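Beta subunit of photoactivated adenylyl cyclase (Beggiatoa sp. PS, PDB 5M2A) makes cyclic AMP from ATP under the control of blue light, sensed by a flavin-binding BLUF domain coupled to a cyclase catalytic domain. Local coordinates at residues S159-L162 and T166-E169; L244-I249 and Q343-T348; R189-Y194 and A208-E213; E153-F158 and D216-T221. One frame throughout, in Å; residues are numbered along the deposited sequence.

Interaction 1. Residues S159-L162 and T166-E169; sequences SDIL and TLTE. With MG (magnesium ion), chain G.
Ile161 and Leu167 meet because of their first torsions: Ile161 sets CG1 beside its backbone N (chi1 -63°), which leaves the CG2 branch anti to that N, and Leu167 turns CG beside its own N (chi1 -61°), so that one branch reaches back from the helix toward the strand. The methyl pair that results, Ile161 CG2 and Leu167 CD1, is 3.8 Å apart, with the two side chains crossing at about a right angle. Leu167 CD1 also lies 4.0 Å from Leu162 O, an apolar neighbour for that carbonyl. The contact is small and no hydrogen bond spans it, yet the strand it packs against carries the magnesium site. Ile161 O binds the magnesium ion at 2.5 Å, and the oxygen of water 1 binds the same ion at 2.1 Å. Asp160 OD2 stands 3.0 Å from the magnesium ion, long for a direct bond, while Asp160 OD1 forms a salt bridge with Arg287. Asp204 also belongs to the site, and its OD2 accepts a hydrogen bond from Ile161 N. Two metal-site aspartates, Asp160 on a central strand and Asp204 in the turn of the neighbouring hairpin, are as in class III nucleotidyl cyclases. From strand 150-161 the chain goes on into helix 164-170; Ile161 packs further against helix 173-193, and Leu167 against Ile345 and Leu349 of helix 338-349.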
loop_
_atom_site.group_PDB
_atom_site.type_symbol
_atom_site.label_atom_id
_atom_site.label_comp_id
_atom_site.label_asym_id
_atom_site.label_seq_id
_atom_site.Cartn_x
_atom_site.Cartn_y
_atom_site.Cartn_z
ATOM N N SER A 159 -11.637 -11.968 2.356
ATOM C CA SER A 159 -12.263 -12.798 1.338
ATOM C C SER A 159 -11.194 -13.252 0.360
ATOM O O SER A 159 -10.264 -12.505 0.065
ATOM C CB SER A 159 -13.376 -12.056 0.603
ATOM O OG SER A 159 -12.881 -10.954 -0.140
ATOM N N ASP A 160 -11.312 -14.482 -0.139
ATOM C CA ASP A 160 -10.339 -14.946 -1.123
ATOM C C ASP A 160 -11.002 -15.946 -2.057
ATOM O O ASP A 160 -12.178 -16.287 -1.908
ATOM C CB ASP A 160 -9.083 -15.521 -0.452
ATOM C CG ASP A 160 -9.277 -16.903 0.114
ATOM O OD1 ASP A 160 -10.423 -17.373 0.214
ATOM O OD2 ASP A 160 -8.253 -17.525 0.463
ATOM N N ILE A 161 -10.223 -16.425 -3.012
ATOM C CA ILE A 161 -10.749 -17.151 -4.161
ATOM C C ILE A 161 -10.704 -18.646 -3.892
ATOM O O ILE A 161 -9.655 -19.188 -3.522
ATOM C CB ILE A 161 -9.943 -16.804 -5.421
ATOM C CG1 ILE A 161 -10.109 -15.315 -5.736
ATOM C CG2 ILE A 161 -10.370 -17.681 -6.571
ATOM C CD1 ILE A 161 -9.305 -14.848 -6.956
ATOM N N LEU A 162 -11.836 -19.322 -4.112
ATOM C CA LEU A 162 -11.908 -20.765 -3.918
ATOM C C LEU A 162 -11.039 -21.490 -4.935
ATOM O O LEU A 162 -11.044 -21.158 -6.124
ATOM C CB LEU A 162 -13.357 -21.247 -4.057
ATOM C CG LEU A 162 -13.573 -22.743 -3.838
ATOM C CD1 LEU A 162 -13.344 -23.085 -2.371
ATOM C CD2 LEU A 162 -14.962 -23.162 -4.292
ATOM N N THR A 166 -5.546 -24.252 -7.678
ATOM C CA THR A 166 -5.810 -24.966 -8.925
ATOM C C THR A 166 -5.831 -24.004 -10.106
ATOM O O THR A 166 -5.307 -24.314 -11.184
ATOM C CB THR A 166 -7.136 -25.718 -8.824
ATOM O OG1 THR A 166 -7.128 -26.553 -7.653
ATOM C CG2 THR A 166 -7.354 -26.574 -10.054
ATOM N N LEU A 167 -6.443 -22.834 -9.920
ATOM C CA LEU A 167 -6.482 -21.837 -10.983
ATOM C C LEU A 167 -5.081 -21.389 -11.379
ATOM O O LEU A 167 -4.770 -21.284 -12.572
ATOM C CB LEU A 167 -7.323 -20.641 -10.537
ATOM C CG LEU A 167 -8.776 -21.002 -10.224
ATOM C CD1 LEU A 167 -9.473 -19.848 -9.533
ATOM C CD2 LEU A 167 -9.530 -21.402 -11.487
ATOM N N THR A 168 -4.216 -21.126 -10.393
ATOM C CA THR A 168 -2.854 -20.704 -10.715
ATOM C C THR A 168 -2.046 -21.834 -11.328
ATOM O O THR A 168 -1.146 -21.582 -12.138
ATOM C CB THR A 168 -2.135 -20.173 -9.473
ATOM O OG1 THR A 168 -2.152 -21.163 -8.436
ATOM C CG2 THR A 168 -2.800 -18.912 -8.988
ATOM N N GLU A 169 -2.349 -23.079 -10.962
ATOM C CA GLU A 169 -1.627 -24.209 -11.535
ATOM C C GLU A 169 -2.002 -24.456 -12.990
ATOM O O GLU A 169 -1.147 -24.860 -13.785
ATOM C CB GLU A 169 -1.884 -25.475 -10.715
ATOM C CG GLU A 169 -1.141 -26.697 -11.239
ATOM C CD GLU A 169 -1.432 -27.957 -10.449
ATOM O OE1 GLU A 169 -2.503 -28.034 -9.810
ATOM O OE2 GLU A 169 -0.586 -28.874 -10.464
HETATM MG MG MG G . -7.578 -18.818 -2.119
HETATM O O HOH W 1 -7.749 -20.926 -1.800
#

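Interaction 2. Residues L244-I249 and Q343-T348; sequences LLYTGI and QLIRQT
Leu244 and Ile345 bring their CA atoms to 6.3 Å, where a loop leading into strand 247-258 passes the regular helix 343-348. A phi/psi of -115°/17° keeps Leu244 out of the extended geometry that the chain takes up from Leu245 onward. The side chains of Leu244 and Ile345 run alongside one another, pointing opposite ways, with Leu244 CG 4.1 Å from Ile345 CG1. Farther along, Ile345 CD1 rests 3.6 Å from the carbonyl oxygen Leu244 O and approaches the Tyr246 ring at CD1, 4.2 Å away and oblique to it. Helix 338-349, close to the C-terminus, is packed here beside the class III cyclase fold, at the start of a strand that runs next to strand 150-161 in its sheet. Leu244 and Thr348 reach toward each other tip to tip, Leu244 CD1 lying 4.0 Å from Thr348 CG2. The methyl can face Leu244 because the hydroxyl is turned back on the helix: Thr348 OG1 donates to Leu344 O at 2.7 Å, from above the carbonyl plane, while Thr348 N reaches the same oxygen from the other face. A glycine here would probably leave both methyls of Leu244 without this partner and Leu344 O without its second donor. Tyr246 also makes a cation-pi contact with Arg233 and an edge-to-face contact with Tyr336, and Arg346 forms a salt bridge with Glu169 of helix 164-170.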
loop_
_atom_site.group_PDB
_atom_site.type_symbol
_atom_site.label_atom_id
_atom_site.label_comp_id
_atom_site.label_asym_id
_atom_site.label_seq_id
_atom_site.Cartn_x
_atom_site.Cartn_y
_atom_site.Cartn_z
ATOM N N LEU A 244 -15.423 -19.821 -13.272
ATOM C CA LEU A 244 -14.983 -20.708 -12.202
ATOM C C LEU A 244 -14.694 -19.965 -10.912
ATOM O O LEU A 244 -14.012 -20.516 -10.043
ATOM C CB LEU A 244 -13.721 -21.470 -12.608
ATOM C CG LEU A 244 -13.700 -22.746 -13.444
ATOM C CD1 LEU A 244 -15.015 -23.064 -14.132
ATOM C CD2 LEU A 244 -12.552 -22.645 -14.427
ATOM N N LEU A 245 -15.179 -18.723 -10.773
ATOM C CA LEU A 245 -14.779 -17.833 -9.686
ATOM C C LEU A 245 -15.808 -17.868 -8.553
ATOM O O LEU A 245 -16.958 -17.433 -8.722
ATOM C CB LEU A 245 -14.568 -16.409 -10.214
ATOM C CG LEU A 245 -14.250 -15.280 -9.221
ATOM C CD1 LEU A 245 -12.985 -15.561 -8.427
ATOM C CD2 LEU A 245 -14.136 -13.934 -9.961
ATOM N N TYR A 246 -15.369 -18.373 -7.398
ATOM C CA TYR A 246 -16.114 -18.433 -6.152
ATOM C C TYR A 246 -15.287 -17.812 -5.034
ATOM O O TYR A 246 -14.055 -17.754 -5.098
ATOM C CB TYR A 246 -16.446 -19.873 -5.750
ATOM C CG TYR A 246 -17.206 -20.662 -6.772
ATOM C CD1 TYR A 246 -16.586 -21.121 -7.926
ATOM C CD2 TYR A 246 -18.540 -21.000 -6.559
ATOM C CE1 TYR A 246 -17.272 -21.865 -8.857
ATOM C CE2 TYR A 246 -19.236 -21.748 -7.486
ATOM C CZ TYR A 246 -18.600 -22.171 -8.632
ATOM O OH TYR A 246 -19.300 -22.914 -9.548
ATOM N N THR A 247 -15.963 -17.382 -3.978
ATOM C CA THR A 247 -15.250 -16.777 -2.866
ATOM C C THR A 247 -15.699 -17.409 -1.556
ATOM O O THR A 247 -16.765 -18.022 -1.467
ATOM C CB THR A 247 -15.460 -15.248 -2.839
ATOM O OG1 THR A 247 -14.546 -14.644 -1.913
ATOM C CG2 THR A 247 -16.876 -14.896 -2.454
ATOM N N GLY A 248 -14.837 -17.309 -0.557
ATOM C CA GLY A 248 -15.204 -17.576 0.833
ATOM C C GLY A 248 -14.857 -16.358 1.624
ATOM O O GLY A 248 -13.886 -15.649 1.314
ATOM N N ILE A 249 -15.651 -16.051 2.651
ATOM C CA ILE A 249 -15.472 -14.804 3.384
ATOM C C ILE A 249 -15.505 -15.093 4.870
ATOM O O ILE A 249 -16.358 -15.854 5.334
ATOM C CB ILE A 249 -16.538 -13.756 3.006
ATOM C CG1 ILE A 249 -16.477 -13.507 1.490
ATOM C CG2 ILE A 249 -16.320 -12.455 3.777
ATOM C CD1 ILE A 249 -17.582 -12.635 0.920
ATOM N N GLN A 343 -13.429 -29.995 -7.586
ATOM C CA GLN A 343 -13.164 -31.040 -8.576
ATOM C C GLN A 343 -13.598 -30.605 -9.971
ATOM O O GLN A 343 -12.937 -30.929 -10.967
ATOM C CB GLN A 343 -13.902 -32.329 -8.208
ATOM C CG GLN A 343 -13.525 -32.986 -6.897
ATOM C CD GLN A 343 -14.437 -34.169 -6.591
ATOM O OE1 GLN A 343 -15.192 -34.623 -7.454
ATOM N NE2 GLN A 343 -14.379 -34.665 -5.360
ATOM N N LEU A 344 -14.746 -29.930 -10.063
ATOM C CA LEU A 344 -15.212 -29.396 -11.336
ATOM C C LEU A 344 -14.237 -28.361 -11.885
ATOM O O LEU A 344 -13.972 -28.320 -13.089
ATOM C CB LEU A 344 -16.597 -28.777 -11.162
ATOM C CG LEU A 344 -17.156 -28.021 -12.368
ATOM C CD1 LEU A 344 -17.666 -29.012 -13.411
ATOM C CD2 LEU A 344 -18.248 -27.063 -11.943
ATOM N N ILE A 345 -13.697 -27.511 -11.015
ATOM C CA ILE A 345 -12.725 -26.514 -11.458
ATOM C C ILE A 345 -11.506 -27.195 -12.071
ATOM O O ILE A 345 -11.095 -26.883 -13.197
ATOM C CB ILE A 345 -12.361 -25.585 -10.286
ATOM C CG1 ILE A 345 -13.597 -24.759 -9.920
ATOM C CG2 ILE A 345 -11.170 -24.713 -10.629
ATOM C CD1 ILE A 345 -13.439 -23.854 -8.694
ATOM N N ARG A 346 -10.950 -28.187 -11.374
ATOM C CA ARG A 346 -9.802 -28.905 -11.910
ATOM C C ARG A 346 -10.156 -29.627 -13.209
ATOM O O ARG A 346 -9.399 -29.577 -14.183
ATOM C CB ARG A 346 -9.261 -29.887 -10.871
ATOM C CG ARG A 346 -8.162 -30.794 -11.400
ATOM C CD ARG A 346 -7.424 -31.486 -10.268
ATOM N NE ARG A 346 -6.741 -30.522 -9.409
ATOM C CZ ARG A 346 -5.542 -30.012 -9.666
ATOM N NH1 ARG A 346 -4.888 -30.372 -10.761
ATOM N NH2 ARG A 346 -4.998 -29.138 -8.830
ATOM N N GLN A 347 -11.314 -30.286 -13.251
ATOM C CA GLN A 347 -11.692 -31.026 -14.451
ATOM C C GLN A 347 -12.006 -30.085 -15.612
ATOM O O GLN A 347 -11.714 -30.402 -16.771
ATOM C CB GLN A 347 -12.877 -31.944 -14.151
ATOM C CG GLN A 347 -12.500 -33.147 -13.301
ATOM C CD GLN A 347 -13.665 -34.094 -13.068
ATOM O OE1 GLN A 347 -14.798 -33.663 -12.855
ATOM N NE2 GLN A 347 -13.388 -35.390 -13.108
ATOM N N THR A 348 -12.607 -28.927 -15.328
ATOM C CA THR A 348 -12.838 -27.943 -16.383
ATOM C C THR A 348 -11.519 -27.482 -16.994
ATOM O O THR A 348 -11.411 -27.305 -18.214
ATOM C CB THR A 348 -13.620 -26.748 -15.832
ATOM O OG1 THR A 348 -14.910 -27.185 -15.387
ATOM C CG2 THR A 348 -13.798 -25.679 -16.901
#

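Interaction 3. Residues R189-Y194 and A208-E213; sequences RIISAY and ASFTKE
Tyr194 N, at the residue that leaves the helix and packs on Phe210, is held by two carbonyls, donating to Ile190 O at 3.1 Å and weakly to Ile191 O at 3.2 Å. These bonds close helix 173-193 before the chain enters the hairpin of strands 197-202 and 205-211, the helix-strand-strand part of the ferredoxin-like core found in class III cyclase domains. The helix lies over the hairpin's second strand through Ile191. With CG1 beside its backbone N (chi1 -69°), Ile191 spreads both arms round one small residue: Ile191 CG2 and Ile191 CD1 each stand 3.9 Å from Ala208 CB. The CG2 methyl serves a second partner as well, being 4.2 Å from Phe210 CZ, obliquely placed to that ring. Phe157 of strand 150-161 touches both Ile191 and Ala208, and Thr221 of helix 215-235 touches both aromatic residues. Tyr194 leads its ring away from Phe210, to a hydroxyl hydrogen-bonded to Asp224. On that path the tyrosine ring edge turns to the helix, with Tyr194 CD2 3.3 Å from Ile190 O and the oxygen in the ring plane. At the base of the same side chain, Tyr194 CB comes to the edge of the Phe210 ring, 4.2 Å from Phe210 CE2.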
loop_
_atom_site.group_PDB
_atom_site.type_symbol
_atom_site.label_atom_id
_atom_site.label_comp_id
_atom_site.label_asym_id
_atom_site.label_seq_id
_atom_site.Cartn_x
_atom_site.Cartn_y
_atom_site.Cartn_z
ATOM N N ARG A 189 -15.144 -2.336 -4.935
ATOM C CA ARG A 189 -16.297 -1.483 -5.199
ATOM C C ARG A 189 -17.370 -1.666 -4.137
ATOM O O ARG A 189 -17.912 -0.690 -3.603
ATOM C CB ARG A 189 -16.863 -1.764 -6.597
ATOM C CG ARG A 189 -18.171 -1.040 -6.874
ATOM C CD ARG A 189 -18.640 -1.209 -8.316
ATOM N NE ARG A 189 -18.407 -2.556 -8.827
ATOM C CZ ARG A 189 -19.242 -3.579 -8.659
ATOM N NH1 ARG A 189 -20.378 -3.425 -7.971
ATOM N NH2 ARG A 189 -18.935 -4.767 -9.174
ATOM N N ILE A 190 -17.672 -2.916 -3.801
ATOM C CA ILE A 190 -18.790 -3.196 -2.913
ATOM C C ILE A 190 -18.434 -2.839 -1.477
ATOM O O ILE A 190 -19.232 -2.213 -0.779
ATOM C CB ILE A 190 -19.225 -4.663 -3.054
ATOM C CG1 ILE A 190 -19.801 -4.872 -4.468
ATOM C CG2 ILE A 190 -20.259 -5.037 -1.990
ATOM C CD1 ILE A 190 -20.125 -6.325 -4.807
ATOM N N ILE A 191 -17.240 -3.238 -1.021
ATOM C CA ILE A 191 -16.770 -2.849 0.313
ATOM C C ILE A 191 -16.878 -1.338 0.476
ATOM O O ILE A 191 -17.378 -0.831 1.487
ATOM C CB ILE A 191 -15.321 -3.326 0.527
ATOM C CG1 ILE A 191 -15.271 -4.855 0.628
ATOM C CG2 ILE A 191 -14.696 -2.641 1.781
ATOM C CD1 ILE A 191 -13.865 -5.444 0.529
ATOM N N SER A 192 -16.390 -0.592 -0.522
ATOM C CA SER A 192 -16.355 0.866 -0.423
ATOM C C SER A 192 -17.752 1.471 -0.508
ATOM O O SER A 192 -18.027 2.507 0.112
ATOM C CB SER A 192 -15.455 1.436 -1.525
ATOM O OG SER A 192 -14.149 0.882 -1.430
ATOM N N ALA A 193 -18.649 0.840 -1.269
ATOM C CA ALA A 193 -20.028 1.317 -1.334
ATOM C C ALA A 193 -20.721 1.214 0.017
ATOM O O ALA A 193 -21.574 2.050 0.342
ATOM C CB ALA A 193 -20.814 0.527 -2.378
ATOM N N TYR A 194 -20.375 0.204 0.810
ATOM C CA TYR A 194 -20.969 0.027 2.124
ATOM C C TYR A 194 -20.193 0.755 3.219
ATOM O O TYR A 194 -20.498 0.574 4.399
ATOM C CB TYR A 194 -21.085 -1.469 2.460
ATOM C CG TYR A 194 -22.271 -2.153 1.805
ATOM C CD1 TYR A 194 -23.523 -2.129 2.401
ATOM C CD2 TYR A 194 -22.135 -2.825 0.593
ATOM C CE1 TYR A 194 -24.615 -2.758 1.811
ATOM C CE2 TYR A 194 -23.208 -3.455 0.006
ATOM C CZ TYR A 194 -24.445 -3.422 0.614
ATOM O OH TYR A 194 -25.517 -4.041 0.023
ATOM N N ALA A 208 -10.158 -5.981 4.640
ATOM C CA ALA A 208 -10.868 -4.722 4.827
ATOM C C ALA A 208 -11.381 -4.650 6.255
ATOM O O ALA A 208 -11.378 -5.642 6.985
ATOM C CB ALA A 208 -12.021 -4.558 3.833
ATOM N N SER A 209 -11.798 -3.451 6.672
ATOM C CA SER A 209 -12.405 -3.324 7.985
ATOM C C SER A 209 -13.680 -2.499 7.890
ATOM O O SER A 209 -13.886 -1.721 6.952
ATOM C CB SER A 209 -11.451 -2.674 8.994
ATOM O OG SER A 209 -11.134 -1.362 8.592
ATOM N N PHE A 210 -14.535 -2.707 8.888
ATOM C CA PHE A 210 -15.759 -1.953 9.097
ATOM C C PHE A 210 -15.788 -1.512 10.557
ATOM O O PHE A 210 -15.100 -2.081 11.406
ATOM C CB PHE A 210 -16.997 -2.811 8.779
ATOM C CG PHE A 210 -17.131 -3.201 7.320
ATOM C CD1 PHE A 210 -16.462 -4.302 6.813
ATOM C CD2 PHE A 210 -17.983 -2.492 6.488
ATOM C CE1 PHE A 210 -16.612 -4.658 5.472
ATOM C CE2 PHE A 210 -18.157 -2.853 5.159
ATOM C CZ PHE A 210 -17.479 -3.936 4.650
ATOM N N THR A 211 -16.592 -0.496 10.854
ATOM C CA THR A 211 -16.731 -0.099 12.246
ATOM C C THR A 211 -17.726 -0.997 12.970
ATOM O O THR A 211 -18.456 -1.777 12.362
ATOM C CB THR A 211 -17.195 1.348 12.355
ATOM O OG1 THR A 211 -18.541 1.424 11.880
ATOM C CG2 THR A 211 -16.317 2.245 11.523
ATOM N N LYS A 212 -17.806 -0.835 14.296
ATOM C CA LYS A 212 -18.768 -1.650 15.026
ATOM C C LYS A 212 -20.202 -1.260 14.699
ATOM O O LYS A 212 -21.117 -2.053 14.938
ATOM C CB LYS A 212 -18.519 -1.560 16.536
ATOM C CG LYS A 212 -18.894 -0.247 17.183
ATOM C CD LYS A 212 -18.670 -0.348 18.699
ATOM C CE LYS A 212 -18.996 0.962 19.401
ATOM N NZ LYS A 212 -18.791 0.858 20.877
ATOM N N GLU A 213 -20.417 -0.077 14.139
ATOM C CA GLU A 213 -21.746 0.329 13.706
ATOM C C GLU A 213 -22.113 -0.226 12.333
ATOM O O GLU A 213 -23.220 0.034 11.859
ATOM C CB GLU A 213 -21.852 1.857 13.685
ATOM C CG GLU A 213 -21.888 2.506 15.069
ATOM C CD GLU A 213 -20.515 2.587 15.715
ATOM O OE1 GLU A 213 -19.508 2.452 14.984
ATOM O OE2 GLU A 213 -20.441 2.785 16.954
#

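Interaction 4. Residues E153-F158 and D216-T221; sequences EKIIFF and DAAIRT
Thr221, traced from CB outward, divides its two branches between its own helix and the ring of Phe157. It belongs to helix 215-235, which packs on strand 150-161 in the ferredoxin-like core of the class III cyclase domain. Its CB lies near the Phe210 ring of strand 205-211. From there OG1, set beside the backbone N (chi1 -70°), bends back to donate to Ala217 O at 2.8 Å. The hydroxyl comes from above that carbonyl's plane, 35° out of it, whereas Thr221 N, also 2.8 Å from Ala217 O, arrives from the opposite face; one carbonyl oxygen thus takes two bonds. The remaining tip, CG2, reaches the strand: Thr221 CG2 lies 3.9 Å from Phe157 CE2, the two side chains crossing obliquely. Phe157 meets it with CG anti to the backbone N (chi1 168°), and Leu251 of strand 247-258 touches the same phenylalanine. A serine in place of Thr221 would probably keep the bond to Ala217 O but open a gap beside Phe157 CE2, giving the ring more freedom to shift. One helical turn earlier, Ala218 points its short side chain at the strand, Ala218 CA being 7.7 Å from Ile155 CA. Beyond this surface Asp216 accepts hydrogen bonds from Gln304 N, Ala305 N and Trp307 NE1. Between helix and strand the second apolar touch is made by Ile155 CG2, 4.1 Å from Ala218 CB.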
loop_
_atom_site.group_PDB
_atom_site.type_symbol
_atom_site.label_atom_id
_atom_site.label_comp_id
_atom_site.label_asym_id
_atom_site.label_seq_id
_atom_site.Cartn_x
_atom_site.Cartn_y
_atom_site.Cartn_z
ATOM N N GLU A 153 -12.304 -0.537 17.866
ATOM C CA GLU A 153 -13.159 -1.705 17.675
ATOM C C GLU A 153 -13.491 -1.827 16.189
ATOM O O GLU A 153 -14.086 -0.914 15.612
ATOM C CB GLU A 153 -14.433 -1.565 18.510
ATOM C CG GLU A 153 -14.181 -1.591 20.006
ATOM C CD GLU A 153 -15.251 -0.863 20.819
ATOM O OE1 GLU A 153 -15.791 0.159 20.341
ATOM O OE2 GLU A 153 -15.547 -1.311 21.946
ATOM N N LYS A 154 -13.102 -2.939 15.564
ATOM C CA LYS A 154 -13.309 -3.094 14.134
ATOM C C LYS A 154 -13.830 -4.485 13.814
ATOM O O LYS A 154 -13.472 -5.473 14.465
ATOM C CB LYS A 154 -12.008 -2.897 13.323
ATOM C CG LYS A 154 -11.437 -1.491 13.322
ATOM C CD LYS A 154 -12.289 -0.553 12.494
ATOM C CE LYS A 154 -11.505 0.682 12.055
ATOM N NZ LYS A 154 -12.418 1.689 11.448
ATOM N N ILE A 155 -14.649 -4.544 12.772
ATOM C CA ILE A 155 -14.954 -5.795 12.092
ATOM C C ILE A 155 -13.895 -5.965 11.022
ATOM O O ILE A 155 -13.696 -5.069 10.195
ATOM C CB ILE A 155 -16.363 -5.781 11.477
ATOM C CG1 ILE A 155 -17.409 -5.688 12.593
ATOM C CG2 ILE A 155 -16.580 -7.034 10.597
ATOM C CD1 ILE A 155 -18.852 -5.526 12.101
ATOM N N ILE A 156 -13.202 -7.094 11.048
ATOM C CA ILE A 156 -12.180 -7.391 10.057
ATOM C C ILE A 156 -12.791 -8.324 9.027
ATOM O O ILE A 156 -13.452 -9.305 9.379
ATOM C CB ILE A 156 -10.931 -8.012 10.712
ATOM C CG1 ILE A 156 -10.406 -7.086 11.811
ATOM C CG2 ILE A 156 -9.840 -8.242 9.674
ATOM C CD1 ILE A 156 -9.849 -5.759 11.278
ATOM N N PHE A 157 -12.552 -8.019 7.757
ATOM C CA PHE A 157 -13.098 -8.742 6.619
ATOM C C PHE A 157 -11.933 -9.385 5.870
ATOM O O PHE A 157 -10.937 -8.720 5.591
ATOM C CB PHE A 157 -13.888 -7.739 5.747
ATOM C CG PHE A 157 -14.290 -8.247 4.374
ATOM C CD1 PHE A 157 -13.352 -8.404 3.359
ATOM C CD2 PHE A 157 -15.635 -8.458 4.078
ATOM C CE1 PHE A 157 -13.732 -8.839 2.087
ATOM C CE2 PHE A 157 -16.025 -8.890 2.792
ATOM C CZ PHE A 157 -15.076 -9.079 1.804
ATOM N N PHE A 158 -12.048 -10.675 5.555
ATOM C CA PHE A 158 -11.119 -11.344 4.646
ATOM C C PHE A 158 -11.943 -12.126 3.642
ATOM O O PHE A 158 -12.851 -12.861 4.035
ATOM C CB PHE A 158 -10.177 -12.318 5.371
ATOM C CG PHE A 158 -8.970 -11.679 5.980
ATOM C CD1 PHE A 158 -7.888 -11.332 5.198
ATOM C CD2 PHE A 158 -8.899 -11.457 7.341
ATOM C CE1 PHE A 158 -6.760 -10.756 5.756
ATOM C CE2 PHE A 158 -7.771 -10.880 7.907
ATOM C CZ PHE A 158 -6.703 -10.531 7.113
ATOM N N ASP A 216 -24.228 -4.896 9.941
ATOM C CA ASP A 216 -25.114 -5.300 8.858
ATOM C C ASP A 216 -24.502 -4.966 7.505
ATOM O O ASP A 216 -24.612 -5.753 6.563
ATOM C CB ASP A 216 -26.488 -4.648 9.028
ATOM C CG ASP A 216 -27.164 -5.048 10.332
ATOM O OD1 ASP A 216 -27.422 -6.256 10.522
ATOM O OD2 ASP A 216 -27.434 -4.163 11.171
ATOM N N ALA A 217 -23.833 -3.813 7.390
ATOM C CA ALA A 217 -23.157 -3.489 6.132
ATOM C C ALA A 217 -22.091 -4.523 5.787
ATOM O O ALA A 217 -21.887 -4.847 4.606
ATOM C CB ALA A 217 -22.528 -2.097 6.203
ATOM N N ALA A 218 -21.389 -5.036 6.798
ATOM C CA ALA A 218 -20.372 -6.065 6.577
ATOM C C ALA A 218 -20.983 -7.363 6.048
ATOM O O ALA A 218 -20.415 -8.015 5.156
ATOM C CB ALA A 218 -19.618 -6.318 7.881
ATOM N N ILE A 219 -22.125 -7.770 6.599
ATOM C CA ILE A 219 -22.801 -8.972 6.111
ATOM C C ILE A 219 -23.317 -8.744 4.694
ATOM O O ILE A 219 -23.148 -9.587 3.808
ATOM C CB ILE A 219 -23.943 -9.362 7.067
ATOM C CG1 ILE A 219 -23.398 -9.607 8.475
ATOM C CG2 ILE A 219 -24.715 -10.572 6.530
ATOM C CD1 ILE A 219 -22.479 -10.782 8.561
ATOM N N ARG A 220 -23.968 -7.597 4.473
ATOM C CA ARG A 220 -24.500 -7.273 3.144
ATOM C C ARG A 220 -23.387 -7.180 2.106
ATOM O O ARG A 220 -23.552 -7.628 0.961
ATOM C CB ARG A 220 -25.285 -5.957 3.209
ATOM C CG ARG A 220 -26.528 -6.062 4.036
ATOM C CD ARG A 220 -27.232 -4.720 4.230
ATOM N NE ARG A 220 -28.475 -4.946 4.964
ATOM C CZ ARG A 220 -28.966 -4.108 5.871
ATOM N NH1 ARG A 220 -28.311 -2.995 6.154
ATOM N NH2 ARG A 220 -30.102 -4.383 6.499
ATOM N N THR A 221 -22.270 -6.553 2.469
ATOM C CA THR A 221 -21.098 -6.563 1.605
ATOM C C THR A 221 -20.754 -7.980 1.172
ATOM O O THR A 221 -20.585 -8.264 -0.021
ATOM C CB THR A 221 -19.918 -5.947 2.351
ATOM O OG1 THR A 221 -20.132 -4.540 2.503
ATOM C CG2 THR A 221 -18.631 -6.187 1.581
#

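How the interactions relate
One sheet serves all four contacts, which sit at two levels of it. Interactions 3 and 4 form one packed layer, their centres 6 Å apart: Ala208 O and Phe157 N, 2.8 Å apart, probably form a hydrogen bond between neighbouring strands, and Tyr194 CB lies 3.2 Å from Thr221 OG1. Interactions 1 and 2, with centres 8 Å apart, share the magnesium end; there Asp160 O and Thr247 OG1 are 2.9 Å apart, probably hydrogen-bonded. Strand 150-161 joins the levels, carrying interaction 4 in its middle and the metal-binding Ile161 of interaction 1 farther along, about 22 Å between centres. Interaction 2 bridges them too, through Ile249 CG2, 3.7 Å from Phe157 CE2.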